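Local coordinates for glycosyl hydrolase (Bacteroides ovatus, PDB 3QC2), which is a glycosyl hydrolase, probably with the five-bladed beta-propeller fold common to its clan of carbohydrate-active enzymes, at residues P107-D110 with S111-L115. Numbering follows the deposited sequence. Where two conformers were deposited one is given.
Sequences PDND and SQKEL
Asp108 and Lys113 meet through backbone on one side and aliphatic carbon on the other: Asp108 O lies 3.8 Å from Lys113 CB. Asp108 O also accepts the N-H of Asp110, with Asp110 N at 2.6 Å, closing an inverse gamma turn centred on Asn109 that swings the chain round toward the helix. Asn109 adds a looser contact, its amide oxygen OD1 resting 4.2 Å from Lys113 CD.

Asp110 illustrates how one acidic residue can brace the turn that precedes a helix. The connection from strand 98-99 of one four-stranded antiparallel sheet to strand 120-128 of the next includes the single helical turn 113-116, consistent with a link between two blades of a propeller. With chi1 at 57°, CG of Asp110 sits between the backbone N and the carbonyl carbon, and the carboxylate folds back over the chain that follows. Asp110 OD1 accepts the N-H of Gln112 (Gln112 N at 3.0 Å), the signature of an Asx turn, although the donor arrives 42° above the carboxylate plane. Asp110 OD1 also lies 3.1 Å from Asp108 O, another acceptor, a proximity that is probably unfavourable. Superposed on the Asx turn is a type I beta turn from Asp110 to Lys113, closed by a weak but nearly straight bond from Lys113 N to Asp110 O at 3.4 Å. The other carboxylate oxygen, OD2, forms a salt bridge with Lys161, tying the turn to strand 160-164. At the N-cap, the side chain of Gln112, bent at chi2 (-61°), brings NE2 to 3.0 Å from Ser111 OG, while OE1 accepts from Gln140.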
loop_
_atom_site.group_PDB
_atom_site.type_symbol
_atom_site.label_atom_id
_atom_site.label_comp_id
_atom_site.label_asym_id
_atom_site.label_seq_id
_atom_site.Cartn_x
_atom_site.Cartn_y
_atom_site.Cartn_z
ATOM N N PRO A 107 -3.458 5.057 -17.471
ATOM C CA PRO A 107 -3.681 4.182 -18.622
ATOM C C PRO A 107 -3.536 4.999 -19.903
ATOM O O PRO A 107 -3.938 6.167 -19.944
ATOM C CB PRO A 107 -5.120 3.697 -18.429
ATOM C CG PRO A 107 -5.745 4.697 -17.545
ATOM C CD PRO A 107 -4.678 5.204 -16.653
ATOM N N ASP A 108 -2.973 4.394 -20.933
ATOM C CA ASP A 108 -2.705 5.095 -22.170
ATOM C C ASP A 108 -2.753 4.100 -23.310
ATOM O O ASP A 108 -2.865 2.881 -23.076
ATOM C CB ASP A 108 -1.303 5.737 -22.057
ATOM C CG ASP A 108 -1.012 6.751 -23.142
ATOM O OD1 ASP A 108 -1.845 6.938 -24.064
ATOM O OD2 ASP A 108 0.065 7.375 -23.071
ATOM N N ASN A 109 -2.673 4.594 -24.547
ATOM C CA ASN A 109 -2.676 3.721 -25.716
ATOM C C ASN A 109 -1.323 2.965 -25.816
ATOM O O ASN A 109 -0.534 3.174 -26.739
ATOM C CB ASN A 109 -2.970 4.519 -26.998
ATOM C CG ASN A 109 -3.293 3.606 -28.205
ATOM O OD1 ASN A 109 -3.676 2.426 -28.042
ATOM N ND2 ASN A 109 -3.155 4.153 -29.406
ATOM N N ASP A 110 -1.086 2.085 -24.846
ATOM C CA ASP A 110 0.141 1.302 -24.768
ATOM C C ASP A 110 -0.217 -0.183 -24.675
ATOM O O ASP A 110 -1.382 -0.549 -24.841
ATOM C CB ASP A 110 1.003 1.781 -23.566
ATOM C CG ASP A 110 0.252 1.715 -22.217
ATOM O OD1 ASP A 110 -0.690 0.887 -22.077
ATOM O OD2 ASP A 110 0.623 2.500 -21.301
ATOM N N SER A 111 0.772 -1.030 -24.406
ATOM C CA SER A 111 0.553 -2.483 -24.346
ATOM C C SER A 111 -0.438 -2.983 -23.247
ATOM O O SER A 111 -0.942 -4.109 -23.343
ATOM C CB SER A 111 1.894 -3.201 -24.175
ATOM O OG SER A 111 2.510 -2.848 -22.945
ATOM N N GLN A 112 -0.716 -2.155 -22.230
ATOM C CA GLN A 112 -1.593 -2.567 -21.113
ATOM C C GLN A 112 -3.030 -1.983 -21.162
ATOM O O GLN A 112 -3.793 -2.162 -20.215
ATOM C CB GLN A 112 -0.939 -2.176 -19.780
ATOM C CG GLN A 112 0.538 -2.575 -19.654
ATOM C CD GLN A 112 0.762 -4.063 -19.758
ATOM O OE1 GLN A 112 0.020 -4.849 -19.190
ATOM N NE2 GLN A 112 1.813 -4.460 -20.477
ATOM N N LYS A 113 -3.395 -1.314 -22.262
ATOM C CA LYS A 113 -4.727 -0.679 -22.381
ATOM C C LYS A 113 -5.912 -1.588 -21.986
ATOM O O LYS A 113 -6.804 -1.158 -21.245
ATOM C CB LYS A 113 -4.966 -0.141 -23.818
ATOM C CG LYS A 113 -6.392 0.471 -24.019
ATOM C CD LYS A 113 -6.662 0.921 -25.465
ATOM C CE LYS A 113 -8.149 1.433 -25.652
ATOM N NZ LYS A 113 -9.186 0.437 -25.185
ATOM N N GLU A 114 -5.916 -2.828 -22.486
ATOM C CA GLU A 114 -7.000 -3.810 -22.204
ATOM C C GLU A 114 -7.074 -4.174 -20.739
ATOM O O GLU A 114 -8.139 -4.537 -20.230
ATOM C CB GLU A 114 -6.787 -5.116 -23.015
ATOM C CG GLU A 114 -7.890 -6.213 -22.779
ATOM C CD GLU A 114 -7.546 -7.555 -23.388
ATOM O OE1 GLU A 114 -6.391 -7.751 -23.823
ATOM O OE2 GLU A 114 -8.444 -8.424 -23.428
ATOM N N LEU A 115 -5.933 -4.110 -20.050
ATOM C CA LEU A 115 -5.878 -4.482 -18.629
ATOM C C LEU A 115 -6.118 -3.301 -17.698
ATOM O O LEU A 115 -6.557 -3.492 -16.562
ATOM C CB LEU A 115 -4.519 -5.101 -18.296
ATOM C CG LEU A 115 -4.051 -6.254 -19.158
ATOM C CD1 LEU A 115 -2.712 -6.795 -18.624
ATOM C CD2 LEU A 115 -5.105 -7.367 -19.220
#